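Long-range contacts in pyridoxamine 5'-phosphate oxidase-related, FMN-binding protein (Paracoccus denitrificans, PDB 6VNA), which probably degrades c-type heme as a noncanonical heme oxygenase built on the FMN-binding fold of the pyridoxamine 5'-phosphate oxidase family: residues Gly30-Glu35 with Ala69-Ala74; Gly75-Ala80 with Arg92-Gly97; Ala99-Pro104 with Arg129-Glu134. One frame throughout, in Å; residues are numbered along the deposited sequence.

Contact 1: residues Gly30-Glu35 with Ala69-Ala74; sequences GTLDPE and AVDPRA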
ATOM      1  N   GLY A  30      -4.273  -1.124   0.215  1.00 41.92           N
ATOM      2  CA  GLY A  30      -4.840  -1.737  -0.994  1.00 50.24           C
ATOM      3  C   GLY A  30      -6.342  -1.962  -0.863  1.00 48.17           C
ATOM      4  O   GLY A  30      -6.788  -2.620   0.128  1.00 47.35           O
ATOM      5  N   THR A  31      -7.104  -1.454  -1.827  1.00 47.34           N
ATOM      6  CA  THR A  31      -8.542  -1.787  -2.006  1.00 42.11           C
ATOM      7  C   THR A  31      -8.825  -2.257  -3.440  1.00 46.18           C
ATOM      8  O   THR A  31      -7.990  -2.035  -4.364  1.00 44.45           O
ATOM      9  CB  THR A  31      -9.435  -0.621  -1.598  1.00 43.48           C
ATOM     10  OG1 THR A  31      -9.126   0.551  -2.359  1.00 44.81           O
ATOM     11  CG2 THR A  31      -9.335  -0.361  -0.108  1.00 44.75           C
ATOM     12  N   LEU A  32      -9.975  -2.903  -3.620  1.00 45.80           N
ATOM     13  CA  LEU A  32     -10.422  -3.365  -4.956  1.00 49.59           C
ATOM     14  C   LEU A  32     -11.243  -2.248  -5.592  1.00 48.01           C
ATOM     15  O   LEU A  32     -12.241  -1.844  -4.990  1.00 51.06           O
ATOM     16  CB  LEU A  32     -11.195  -4.679  -4.798  1.00 49.53           C
ATOM     17  CG  LEU A  32     -10.359  -5.854  -4.290  1.00 47.55           C
ATOM     18  CD1 LEU A  32     -11.219  -7.064  -4.056  1.00 51.61           C
ATOM     19  CD2 LEU A  32      -9.237  -6.206  -5.240  1.00 47.45           C
ATOM     20  N   ASP A  33     -10.799  -1.746  -6.750  1.00 49.27           N
ATOM     21  CA  ASP A  33     -11.575  -0.789  -7.583  1.00 56.92           C
ATOM     22  C   ASP A  33     -12.892  -1.450  -8.004  1.00 54.07           C
ATOM     23  O   ASP A  33     -12.885  -2.463  -8.707  1.00 51.82           O
ATOM     24  CB  ASP A  33     -10.758  -0.350  -8.795  1.00 62.88           C
ATOM     25  CG  ASP A  33     -11.586   0.445  -9.783  1.00 65.26           C
ATOM     26  OD1 ASP A  33     -12.218   1.403  -9.329  1.00 62.41           O
ATOM     27  OD2 ASP A  33     -11.610   0.068 -10.995  1.00 61.84           O
ATOM     28  N   PRO A  34     -14.065  -0.962  -7.541  1.00 59.25           N
ATOM     29  CA  PRO A  34     -15.350  -1.610  -7.854  1.00 60.64           C
ATOM     30  C   PRO A  34     -15.518  -1.893  -9.356  1.00 53.90           C
ATOM     31  O   PRO A  34     -15.630  -3.047  -9.739  1.00 58.33           O
ATOM     32  CB  PRO A  34     -16.397  -0.623  -7.335  1.00 57.07           C
ATOM     33  CG  PRO A  34     -15.675   0.119  -6.223  1.00 62.86           C
ATOM     34  CD  PRO A  34     -14.228   0.213  -6.672  1.00 58.94           C
ATOM     35  N   GLU A  35     -15.424  -0.853 -10.174  1.00 61.41           N
ATOM     36  CA  GLU A  35     -15.530  -0.950 -11.658  1.00 68.32           C
ATOM     37  C   GLU A  35     -14.667  -2.095 -12.208  1.00 63.44           C
ATOM     38  O   GLU A  35     -15.267  -2.959 -12.842  1.00 72.24           O
ATOM     39  CB  GLU A  35     -15.180   0.384 -12.320  1.00 70.50           C
ATOM     40  CG  GLU A  35     -15.666   0.494 -13.750  1.00 76.22           C
ATOM     41  CD  GLU A  35     -16.035   1.908 -14.160  1.00 92.72           C
ATOM     42  OE1 GLU A  35     -15.296   2.845 -13.784  1.00109.62           O
ATOM     43  OE2 GLU A  35     -17.077   2.071 -14.826  1.00113.31           O
ATOM     44  N   ALA A  69     -16.594   0.008   1.364  1.00 46.86           N
ATOM     45  CA  ALA A  69     -18.074  -0.015   1.495  1.00 52.38           C
ATOM     46  C   ALA A  69     -18.683  -1.132   0.628  1.00 52.16           C
ATOM     47  O   ALA A  69     -19.565  -1.866   1.109  1.00 55.55           O
ATOM     48  CB  ALA A  69     -18.627   1.344   1.136  1.00 48.57           C
ATOM     49  N   VAL A  70     -18.168  -1.304  -0.585  1.00 55.77           N
ATOM     50  CA  VAL A  70     -18.664  -2.282  -1.596  1.00 54.07           C
ATOM     51  C   VAL A  70     -17.979  -3.640  -1.389  1.00 57.08           C
ATOM     52  O   VAL A  70     -18.668  -4.651  -1.570  1.00 64.06           O
ATOM     53  CB  VAL A  70     -18.428  -1.711  -3.005  1.00 55.06           C
ATOM     54  CG1 VAL A  70     -18.671  -2.734  -4.103  1.00 55.18           C
ATOM     55  CG2 VAL A  70     -19.260  -0.455  -3.223  1.00 53.11           C
ATOM     56  N   ASP A  71     -16.678  -3.678  -1.056  1.00 55.95           N
ATOM     57  CA  ASP A  71     -15.905  -4.939  -0.837  1.00 53.99           C
ATOM     58  C   ASP A  71     -14.881  -4.729   0.277  1.00 55.73           C
ATOM     59  O   ASP A  71     -13.897  -4.015   0.092  1.00 53.79           O
ATOM     60  CB  ASP A  71     -15.193  -5.397  -2.112  1.00 54.32           C
ATOM     61  CG  ASP A  71     -14.666  -6.823  -2.046  1.00 58.71           C
ATOM     62  OD1 ASP A  71     -14.405  -7.310  -0.932  1.00 60.19           O
ATOM     63  OD2 ASP A  71     -14.521  -7.440  -3.119  1.00 65.50           O
ATOM     64  N   PRO A  72     -15.043  -5.365   1.455  1.00 51.53           N
ATOM     65  CA  PRO A  72     -14.153  -5.087   2.582  1.00 54.51           C
ATOM     66  C   PRO A  72     -12.761  -5.751   2.507  1.00 53.05           C
ATOM     67  O   PRO A  72     -12.006  -5.637   3.428  1.00 51.48           O
ATOM     68  CB  PRO A  72     -14.971  -5.572   3.803  1.00 56.39           C
ATOM     69  CG  PRO A  72     -15.955  -6.610   3.255  1.00 54.44           C
ATOM     70  CD  PRO A  72     -16.081  -6.359   1.765  1.00 51.80           C
ATOM     71  N   ARG A  73     -12.406  -6.419   1.418  1.00 50.91           N
ATOM     72  CA  ARG A  73     -11.045  -7.000   1.308  1.00 52.37           C
ATOM     73  C   ARG A  73     -10.028  -5.853   1.207  1.00 51.13           C
ATOM     74  O   ARG A  73     -10.266  -4.916   0.436  1.00 49.78           O
ATOM     75  CB  ARG A  73     -10.970  -8.017   0.168  1.00 51.36           C
ATOM     76  CG  ARG A  73     -11.601  -9.350   0.539  1.00 49.48           C
ATOM     77  CD  ARG A  73     -11.632 -10.329  -0.616  1.00 52.77           C
ATOM     78  NE  ARG A  73     -12.526  -9.864  -1.668  1.00 56.17           N
ATOM     79  CZ  ARG A  73     -12.590 -10.371  -2.891  1.00 55.05           C
ATOM     80  NH1 ARG A  73     -11.803 -11.372  -3.258  1.00 54.74           N
ATOM     81  NH2 ARG A  73     -13.448  -9.857  -3.749  1.00 57.33           N
ATOM     82  N   ALA A  74      -8.959  -5.919   2.010  1.00 51.14           N
ATOM     83  CA  ALA A  74      -8.012  -4.803   2.253  1.00 48.47           C
ATOM     84  C   ALA A  74      -6.608  -5.355   2.458  1.00 45.35           C
ATOM     85  O   ALA A  74      -6.463  -6.316   3.234  1.00 44.80           O
ATOM     86  CB  ALA A  74      -8.448  -3.989   3.452  1.00 48.73           C
TER
HETATM   87  O   HOH W   1     -11.673  -3.502  -1.477  1.00 50.32           O
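An Asx turn, where helix 63-70 gives way to strand 73-79, meets the end of strand 26-32 here, with Leu32 packing on the side chains of Asp71 and Arg73. Asp71 OD1 accepts from Arg73 N two residues on, at 3.2 Å and from above the carboxylate plane, and also from Arg73 NE. Asp71 OD2 offers its syn lone pair to Arg73 NH2 in a 2.7 Å salt bridge, so the guanidinium is gripped side-on through NE and NH2, which fixes its rotation. Leu32 CD1 lies over one face of that group, toward its rim, 3.6 Å from Arg73 NH2. In Asp71, CG anti to the backbone N (chi1 -166°) puts the carboxylate on the carbonyl side, where both oxygens meet Arg73. With an alanine here both oxygens go, and the guanidinium, left with its bond to the second subunit, would probably turn more easily off Leu32. Between the backbones sits one water, accepting from Leu32 N and donating to Asp71 O and Arg73 O, each at 2.8 Å. Ala74 CA makes a C-H...O contact of 3.3 Å to Gly30 O. Arg73 NH1 reaches Thr36 O of the second subunit, so this helix-to-strand turn also borders the dimer interface of the FMN-binding fold.

Contact 2: residues Gly75-Ala80 with Arg92-Gly97; sequences GLLIAA and RLSILG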
ATOM      1  N   GLY A  75      -5.639  -4.780   1.744  1.00 48.81           N
ATOM      2  CA  GLY A  75      -4.189  -4.946   1.978  1.00 46.75           C
ATOM      3  C   GLY A  75      -3.579  -3.751   2.695  1.00 41.88           C
ATOM      4  O   GLY A  75      -4.035  -2.600   2.472  1.00 43.42           O
ATOM      5  N   LEU A  76      -2.604  -3.996   3.564  1.00 44.95           N
ATOM      6  CA  LEU A  76      -1.761  -2.919   4.166  1.00 44.03           C
ATOM      7  C   LEU A  76      -0.295  -3.277   3.951  1.00 41.52           C
ATOM      8  O   LEU A  76       0.054  -4.472   4.180  1.00 45.29           O
ATOM      9  CB  LEU A  76      -2.016  -2.789   5.669  1.00 41.99           C
ATOM     10  CG  LEU A  76      -3.401  -2.349   6.097  1.00 42.01           C
ATOM     11  CD1 LEU A  76      -3.591  -2.572   7.593  1.00 44.34           C
ATOM     12  CD2 LEU A  76      -3.634  -0.897   5.747  1.00 43.77           C
ATOM     13  N   LEU A  77       0.497  -2.292   3.506  1.00 42.39           N
ATOM     14  CA  LEU A  77       1.972  -2.238   3.658  1.00 39.99           C
ATOM     15  C   LEU A  77       2.327  -1.266   4.786  1.00 38.55           C
ATOM     16  O   LEU A  77       1.913  -0.084   4.744  1.00 39.69           O
ATOM     17  CB  LEU A  77       2.627  -1.754   2.364  1.00 41.04           C
ATOM     18  CG  LEU A  77       4.156  -1.827   2.363  1.00 41.56           C
ATOM     19  CD1 LEU A  77       4.630  -3.221   2.784  1.00 40.68           C
ATOM     20  CD2 LEU A  77       4.708  -1.483   0.984  1.00 44.64           C
ATOM     21  N   ILE A  78       3.101  -1.737   5.746  1.00 42.07           N
ATOM     22  CA  ILE A  78       3.573  -0.923   6.904  1.00 42.91           C
ATOM     23  C   ILE A  78       5.102  -0.963   6.892  1.00 37.19           C
ATOM     24  O   ILE A  78       5.683  -2.040   6.982  1.00 38.94           O
ATOM     25  CB  ILE A  78       2.924  -1.465   8.187  1.00 47.22           C
ATOM     26  CG1 ILE A  78       1.403  -1.385   8.072  1.00 52.01           C
ATOM     27  CG2 ILE A  78       3.448  -0.755   9.424  1.00 50.56           C
ATOM     28  CD1 ILE A  78       0.674  -2.223   9.079  1.00 57.77           C
ATOM     29  N   ALA A  79       5.733   0.172   6.672  1.00 46.52           N
ATOM     30  CA  ALA A  79       7.201   0.310   6.645  1.00 49.87           C
ATOM     31  C   ALA A  79       7.603   1.136   7.863  1.00 47.87           C
ATOM     32  O   ALA A  79       6.730   1.769   8.477  1.00 53.37           O
ATOM     33  CB  ALA A  79       7.652   0.927   5.341  1.00 52.67           C
ATOM     34  N   ALA A  80       8.875   1.032   8.236  1.00 60.40           N
ATOM     35  CA  ALA A  80       9.528   1.856   9.274  1.00 56.40           C
ATOM     36  C   ALA A  80       9.690   3.276   8.718  1.00 54.69           C
ATOM     37  O   ALA A  80      10.490   3.458   7.777  1.00 58.87           O
ATOM     38  CB  ALA A  80      10.843   1.211   9.623  1.00 60.18           C
ATOM     39  N   ARG A  92       9.558  -4.014   6.497  1.00 40.45           N
ATOM     40  CA  ARG A  92       8.178  -3.739   6.034  1.00 40.16           C
ATOM     41  C   ARG A  92       7.311  -4.985   6.108  1.00 38.35           C
ATOM     42  O   ARG A  92       7.778  -6.113   5.802  1.00 38.71           O
ATOM     43  CB  ARG A  92       8.203  -3.237   4.595  1.00 43.64           C
ATOM     44  CG  ARG A  92       8.879  -4.216   3.655  1.00 44.48           C
ATOM     45  CD  ARG A  92       9.715  -3.410   2.696  1.00 49.73           C
ATOM     46  NE  ARG A  92      10.169  -4.180   1.553  1.00 46.68           N
ATOM     47  CZ  ARG A  92      11.424  -4.374   1.203  1.00 50.63           C
ATOM     48  NH1 ARG A  92      12.432  -3.897   1.926  1.00 52.32           N
ATOM     49  NH2 ARG A  92      11.660  -5.082   0.118  1.00 57.23           N
ATOM     50  N   LEU A  93       6.070  -4.763   6.498  1.00 41.65           N
ATOM     51  CA  LEU A  93       5.085  -5.831   6.775  1.00 42.30           C
ATOM     52  C   LEU A  93       3.910  -5.644   5.812  1.00 40.38           C
ATOM     53  O   LEU A  93       3.390  -4.488   5.745  1.00 39.55           O
ATOM     54  CB  LEU A  93       4.655  -5.684   8.239  1.00 41.70           C
ATOM     55  CG  LEU A  93       3.537  -6.634   8.642  1.00 42.84           C
ATOM     56  CD1 LEU A  93       4.021  -8.073   8.531  1.00 41.48           C
ATOM     57  CD2 LEU A  93       3.032  -6.300  10.043  1.00 46.76           C
ATOM     58  N   SER A  94       3.569  -6.694   5.056  1.00 41.45           N
ATOM     59  CA  SER A  94       2.369  -6.780   4.178  1.00 43.52           C
ATOM     60  C   SER A  94       1.297  -7.538   4.941  1.00 47.22           C
ATOM     61  O   SER A  94       1.558  -8.692   5.306  1.00 48.13           O
ATOM     62  CB  SER A  94       2.618  -7.506   2.888  1.00 42.28           C
ATOM     63  OG  SER A  94       3.484  -6.776   2.047  1.00 45.75           O
ATOM     64  N   ILE A  95       0.132  -6.937   5.129  1.00 47.18           N
ATOM     65  CA  ILE A  95      -1.021  -7.647   5.743  1.00 51.24           C
ATOM     66  C   ILE A  95      -2.128  -7.802   4.702  1.00 47.54           C
ATOM     67  O   ILE A  95      -2.352  -6.857   3.959  1.00 44.59           O
ATOM     68  CB  ILE A  95      -1.482  -6.885   6.987  1.00 50.59           C
ATOM     69  CG1 ILE A  95      -0.373  -6.915   8.034  1.00 50.11           C
ATOM     70  CG2 ILE A  95      -2.797  -7.438   7.511  1.00 51.34           C
ATOM     71  CD1 ILE A  95      -0.697  -6.117   9.258  1.00 54.00           C
ATOM     72  N   LEU A  96      -2.732  -8.990   4.660  1.00 53.81           N
ATOM     73  CA  LEU A  96      -4.021  -9.293   3.988  1.00 52.72           C
ATOM     74  C   LEU A  96      -5.087  -9.324   5.087  1.00 50.43           C
ATOM     75  O   LEU A  96      -4.885 -10.039   6.061  1.00 47.89           O
ATOM     76  CB  LEU A  96      -3.942 -10.642   3.266  1.00 50.59           C
ATOM     77  CG  LEU A  96      -2.918 -10.797   2.136  1.00 53.17           C
ATOM     78  CD1 LEU A  96      -3.015 -12.179   1.506  1.00 48.60           C
ATOM     79  CD2 LEU A  96      -3.078  -9.743   1.057  1.00 55.88           C
ATOM     80  N   GLY A  97      -6.156  -8.539   4.942  1.00 49.15           N
ATOM     81  CA  GLY A  97      -7.165  -8.377   5.999  1.00 53.19           C
ATOM     82  C   GLY A  97      -8.543  -8.139   5.422  1.00 53.15           C
ATOM     83  O   GLY A  97      -8.660  -8.099   4.166  1.00 47.42           O
TER
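The flat element is the antiparallel ladder itself: Leu76 and Ile78 pair with Ile95 and Leu93 on one face, Leu77 and Ala79 with Ser94 and Arg92 on the other. Its edges are taken by strand 26-32 beyond 75-80 and strand 137-141 beyond 92-97, making this a beta hairpin with a long connection, in the middle of the sheet of the FMN-binding fold. Leu76 and Ile95 form one hydrogen-bonded pair, with Ile95 N donating to Leu76 O at 2.6 Å and Leu76 N to Ile95 O at 2.9 Å. Ile78 and Leu93 form the other, Ile78 N to Leu93 O and Leu93 N to Ile78 O, both 2.8 Å. On the Leu76 face, Ile78 CD1 and Ile95 CD1 meet obliquely at 4.1 Å. Leu21 of helix 11-23 covers part of this apolar face, lying against Ile78, Leu93 and Ile95, while Ile44 and Leu46 of strand 39-48 pack on Leu76. The reverse face looks to the second subunit: Ser94 OG donates to Val41 O of that chain, and Thr42 of the same chain packs on Leu77 and Ser94. Arg92 lays its aliphatic CB against Leu77 CD1 at 4.0 Å, and its NH1 turns back to Met88 O and His90 O of its own chain. Because Leu77 carries CG anti to the backbone N (chi1 -173°), its branch leans across to the neighbouring strand, where CD1 comes 3.5 Å from Leu93 O and 3.8 Å from Ser94 OG.

Contact 3: residues Ala99-Pro104 with Arg129-Glu134; sequences AVPAEP and RFWRIE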
ATOM      1  N   ALA A  99     -11.707  -5.240   6.190  1.00 47.89           N
ATOM      2  CA  ALA A  99     -12.059  -3.962   6.831  1.00 53.23           C
ATOM      3  C   ALA A  99     -13.419  -4.106   7.512  1.00 57.85           C
ATOM      4  O   ALA A  99     -14.285  -4.784   6.955  1.00 66.46           O
ATOM      5  CB  ALA A  99     -12.070  -2.858   5.805  1.00 54.46           C
ATOM      6  N   VAL A 100     -13.575  -3.480   8.674  1.00 56.94           N
ATOM      7  CA  VAL A 100     -14.810  -3.479   9.505  1.00 61.76           C
ATOM      8  C   VAL A 100     -14.957  -2.089  10.106  1.00 54.75           C
ATOM      9  O   VAL A 100     -14.072  -1.649  10.815  1.00 60.10           O
ATOM     10  CB  VAL A 100     -14.744  -4.544  10.617  1.00 67.37           C
ATOM     11  CG1 VAL A 100     -16.003  -4.531  11.482  1.00 71.96           C
ATOM     12  CG2 VAL A 100     -14.484  -5.932  10.050  1.00 67.51           C
ATOM     13  N   PRO A 101     -16.064  -1.358   9.872  1.00 56.82           N
ATOM     14  CA  PRO A 101     -16.297  -0.098  10.575  1.00 57.90           C
ATOM     15  C   PRO A 101     -16.112  -0.294  12.086  1.00 62.36           C
ATOM     16  O   PRO A 101     -16.529  -1.298  12.628  1.00 70.94           O
ATOM     17  CB  PRO A 101     -17.745   0.260  10.216  1.00 56.03           C
ATOM     18  CG  PRO A 101     -17.963  -0.427   8.883  1.00 62.35           C
ATOM     19  CD  PRO A 101     -17.149  -1.704   8.940  1.00 58.05           C
ATOM     20  N   ALA A 102     -15.426   0.641  12.726  1.00 70.61           N
ATOM     21  CA  ALA A 102     -15.064   0.553  14.152  1.00 74.92           C
ATOM     22  C   ALA A 102     -16.028   1.432  14.943  1.00 87.92           C
ATOM     23  O   ALA A 102     -16.326   2.569  14.485  1.00 69.78           O
ATOM     24  CB  ALA A 102     -13.635   0.973  14.346  1.00 76.66           C
ATOM     25  N   GLU A 103     -16.458   0.916  16.096  1.00106.79           N
ATOM     26  CA  GLU A 103     -17.462   1.534  17.005  1.00119.49           C
ATOM     27  C   GLU A 103     -17.124   3.007  17.230  1.00126.31           C
ATOM     28  O   GLU A 103     -16.004   3.452  16.980  1.00128.53           O
ATOM     29  CB  GLU A 103     -17.513   0.811  18.360  1.00119.28           C
ATOM     30  CG  GLU A 103     -17.185  -0.680  18.325  1.00115.42           C
ATOM     31  CD  GLU A 103     -18.095  -1.559  17.481  1.00111.46           C
ATOM     32  OE1 GLU A 103     -18.804  -1.027  16.608  1.00106.56           O
ATOM     33  OE2 GLU A 103     -18.091  -2.784  17.707  1.00106.17           O
ATOM     34  N   PRO A 104     -18.084   3.823  17.718  1.00137.86           N
ATOM     35  CA  PRO A 104     -17.734   5.069  18.395  1.00141.33           C
ATOM     36  C   PRO A 104     -16.951   4.705  19.670  1.00143.02           C
ATOM     37  O   PRO A 104     -17.227   3.653  20.241  1.00140.77           O
ATOM     38  CB  PRO A 104     -19.088   5.749  18.671  1.00136.82           C
ATOM     39  CG  PRO A 104     -20.109   4.624  18.599  1.00137.69           C
ATOM     40  CD  PRO A 104     -19.535   3.601  17.637  1.00138.68           C
ATOM     41  N   ARG A 129     -13.832   8.554   9.361  1.00 67.90           N
ATOM     42  CA  ARG A 129     -14.326   7.311   9.992  1.00 66.99           C
ATOM     43  C   ARG A 129     -13.194   6.325  10.270  1.00 60.38           C
ATOM     44  O   ARG A 129     -12.314   6.137   9.395  1.00 49.91           O
ATOM     45  CB  ARG A 129     -15.283   6.584   9.052  1.00 82.36           C
ATOM     46  CG  ARG A 129     -16.668   7.192   8.937  1.00 94.29           C
ATOM     47  CD  ARG A 129     -17.467   6.261   8.043  1.00107.18           C
ATOM     48  NE  ARG A 129     -17.975   5.075   8.726  1.00100.01           N
ATOM     49  CZ  ARG A 129     -18.640   4.084   8.138  1.00 98.50           C
ATOM     50  NH1 ARG A 129     -18.890   4.100   6.834  1.00 89.19           N
ATOM     51  NH2 ARG A 129     -19.060   3.068   8.869  1.00103.08           N
ATOM     52  N   PHE A 130     -13.324   5.611  11.385  1.00 56.33           N
ATOM     53  CA  PHE A 130     -12.402   4.532  11.798  1.00 60.18           C
ATOM     54  C   PHE A 130     -12.867   3.216  11.185  1.00 57.26           C
ATOM     55  O   PHE A 130     -14.072   2.925  11.271  1.00 62.72           O
ATOM     56  CB  PHE A 130     -12.319   4.436  13.323  1.00 60.72           C
ATOM     57  CG  PHE A 130     -11.590   5.582  13.967  1.00 64.27           C
ATOM     58  CD1 PHE A 130     -10.201   5.616  13.990  1.00 71.33           C
ATOM     59  CD2 PHE A 130     -12.288   6.634  14.532  1.00 66.58           C
ATOM     60  CE1 PHE A 130      -9.529   6.668  14.592  1.00 69.95           C
ATOM     61  CE2 PHE A 130     -11.613   7.688  15.131  1.00 74.27           C
ATOM     62  CZ  PHE A 130     -10.235   7.703  15.158  1.00 73.46           C
ATOM     63  N   TRP A 131     -11.913   2.467  10.622  1.00 55.50           N
ATOM     64  CA  TRP A 131     -12.027   1.063  10.143  1.00 55.16           C
ATOM     65  C   TRP A 131     -10.970   0.183  10.827  1.00 57.33           C
ATOM     66  O   TRP A 131      -9.774   0.525  10.718  1.00 53.43           O
ATOM     67  CB  TRP A 131     -11.791   1.009   8.635  1.00 57.03           C
ATOM     68  CG  TRP A 131     -12.805   1.718   7.799  1.00 58.29           C
ATOM     69  CD1 TRP A 131     -12.923   3.056   7.554  1.00 59.04           C
ATOM     70  CD2 TRP A 131     -13.814   1.074   7.013  1.00 58.38           C
ATOM     71  NE1 TRP A 131     -13.967   3.289   6.692  1.00 57.99           N
ATOM     72  CE2 TRP A 131     -14.531   2.093   6.346  1.00 57.05           C
ATOM     73  CE3 TRP A 131     -14.184  -0.264   6.835  1.00 58.99           C
ATOM     74  CZ2 TRP A 131     -15.599   1.810   5.502  1.00 57.96           C
ATOM     75  CZ3 TRP A 131     -15.247  -0.542   6.004  1.00 62.91           C
ATOM     76  CH2 TRP A 131     -15.934   0.481   5.345  1.00 62.79           C
ATOM     77  N   ARG A 132     -11.378  -0.932  11.441  1.00 51.60           N
ATOM     78  CA  ARG A 132     -10.458  -2.007  11.877  1.00 54.30           C
ATOM     79  C   ARG A 132     -10.146  -2.872  10.662  1.00 55.80           C
ATOM     80  O   ARG A 132     -11.085  -3.252   9.963  1.00 58.07           O
ATOM     81  CB  ARG A 132     -11.080  -2.871  12.978  1.00 54.71           C
ATOM     82  CG  ARG A 132     -11.215  -2.157  14.312  1.00 59.96           C
ATOM     83  CD  ARG A 132     -12.101  -2.927  15.274  1.00 63.56           C
ATOM     84  NE  ARG A 132     -11.658  -4.299  15.471  1.00 63.35           N
ATOM     85  CZ  ARG A 132     -10.788  -4.702  16.391  1.00 64.21           C
ATOM     86  NH1 ARG A 132     -10.219  -3.836  17.213  1.00 70.34           N
ATOM     87  NH2 ARG A 132     -10.471  -5.980  16.471  1.00 66.19           N
ATOM     88  N   ILE A 133      -8.876  -3.167  10.411  1.00 55.17           N
ATOM     89  CA  ILE A 133      -8.483  -4.090   9.312  1.00 51.92           C
ATOM     90  C   ILE A 133      -7.983  -5.358   9.982  1.00 56.53           C
ATOM     91  O   ILE A 133      -6.820  -5.373  10.428  1.00 58.96           O
ATOM     92  CB  ILE A 133      -7.479  -3.428   8.350  1.00 52.26           C
ATOM     93  CG1 ILE A 133      -8.108  -2.184   7.723  1.00 54.49           C
ATOM     94  CG2 ILE A 133      -7.031  -4.405   7.275  1.00 52.28           C
ATOM     95  CD1 ILE A 133      -7.131  -1.241   7.130  1.00 63.95           C
ATOM     96  N   GLU A 134      -8.876  -6.343  10.105  1.00 56.76           N
ATOM     97  CA  GLU A 134      -8.643  -7.595  10.857  1.00 54.10           C
ATOM     98  C   GLU A 134      -7.763  -8.492  10.006  1.00 54.28           C
ATOM     99  O   GLU A 134      -8.118  -8.822   8.884  1.00 59.68           O
ATOM    100  CB  GLU A 134      -9.961  -8.271  11.213  1.00 57.55           C
ATOM    101  CG  GLU A 134     -10.806  -7.460  12.177  1.00 69.92           C
ATOM    102  CD  GLU A 134     -12.225  -7.979  12.355  1.00 78.82           C
ATOM    103  OE1 GLU A 134     -12.583  -8.948  11.652  1.00 85.07           O
ATOM    104  OE2 GLU A 134     -12.969  -7.407  13.190  1.00 82.13           O
TER
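Pro101 sets CG over one face of the Trp131 indole, toward its rim, a CH-pi contact in which CG stands 4.3 Å from the centroid of the six-membered ring and 22° off its normal. The contact lies where strands 92-101 and 128-135 pair antiparallel in the sheet of the FMN-binding fold. The proline is the bump and the broad indole the floor beneath it, the two side chains running side by side. Ala99 fits its methyl in next to the same ring, CB lying 3.5 Å from Trp131 CE3. Trp131 CG stands beside its own backbone N (chi1 -65°), which brings the six-membered ring across to the partner strand. Farther along, Arg129 NH2 comes to 3.4 Å from Pro101 CB. On the other side of this ladder, the Ala102 methyl nestles between Phe130 CB, at 3.8 Å, and the aliphatic Arg132 CG. Val100 CG2 rests against the Glu134 carboxylate, 3.8 Å from OE2 of Glu134, whose charge is paired with Arg98. Backbone bonds hold these shapes in step: Val100 N to Arg132 O at 2.8 Å, its return partner Arg132 N to Val100 O, and Ala102 N to Phe130 O at 3.0 Å. Around the pair, strand 54-59 continues the sheet beyond strand 128-135, Leu68 of helix 63-70 packs on Ala99 and Trp131, and the Phe130 ring meets Trp112 of helix 108-115 edge-to-face.

How the contacts relate
All three contacts belong to one antiparallel sheet, but they sit at different depths. Contact 2 is core, its centre about 6 Å from that of the chain, and relies on regular backbone bonds and aliphatic packing. Contacts 1 and 3, their centres about 15 and 12 Å out, are only partly buried: contact 1 relies on a bridging water and an Asp-Arg salt bridge packed against Leu32, while contact 3 adds a CH-pi contact to its strand pairing. Strand 73-79 serves contacts 1 and 2, strand 92-101 contacts 2 and 3. Ile133 of contact 3 ties them together, packing on Ala74 of contact 1 and Leu76 of contact 2. Contacts 1 and 2 both reach the second subunit, whereas contact 3 stays within its own chain.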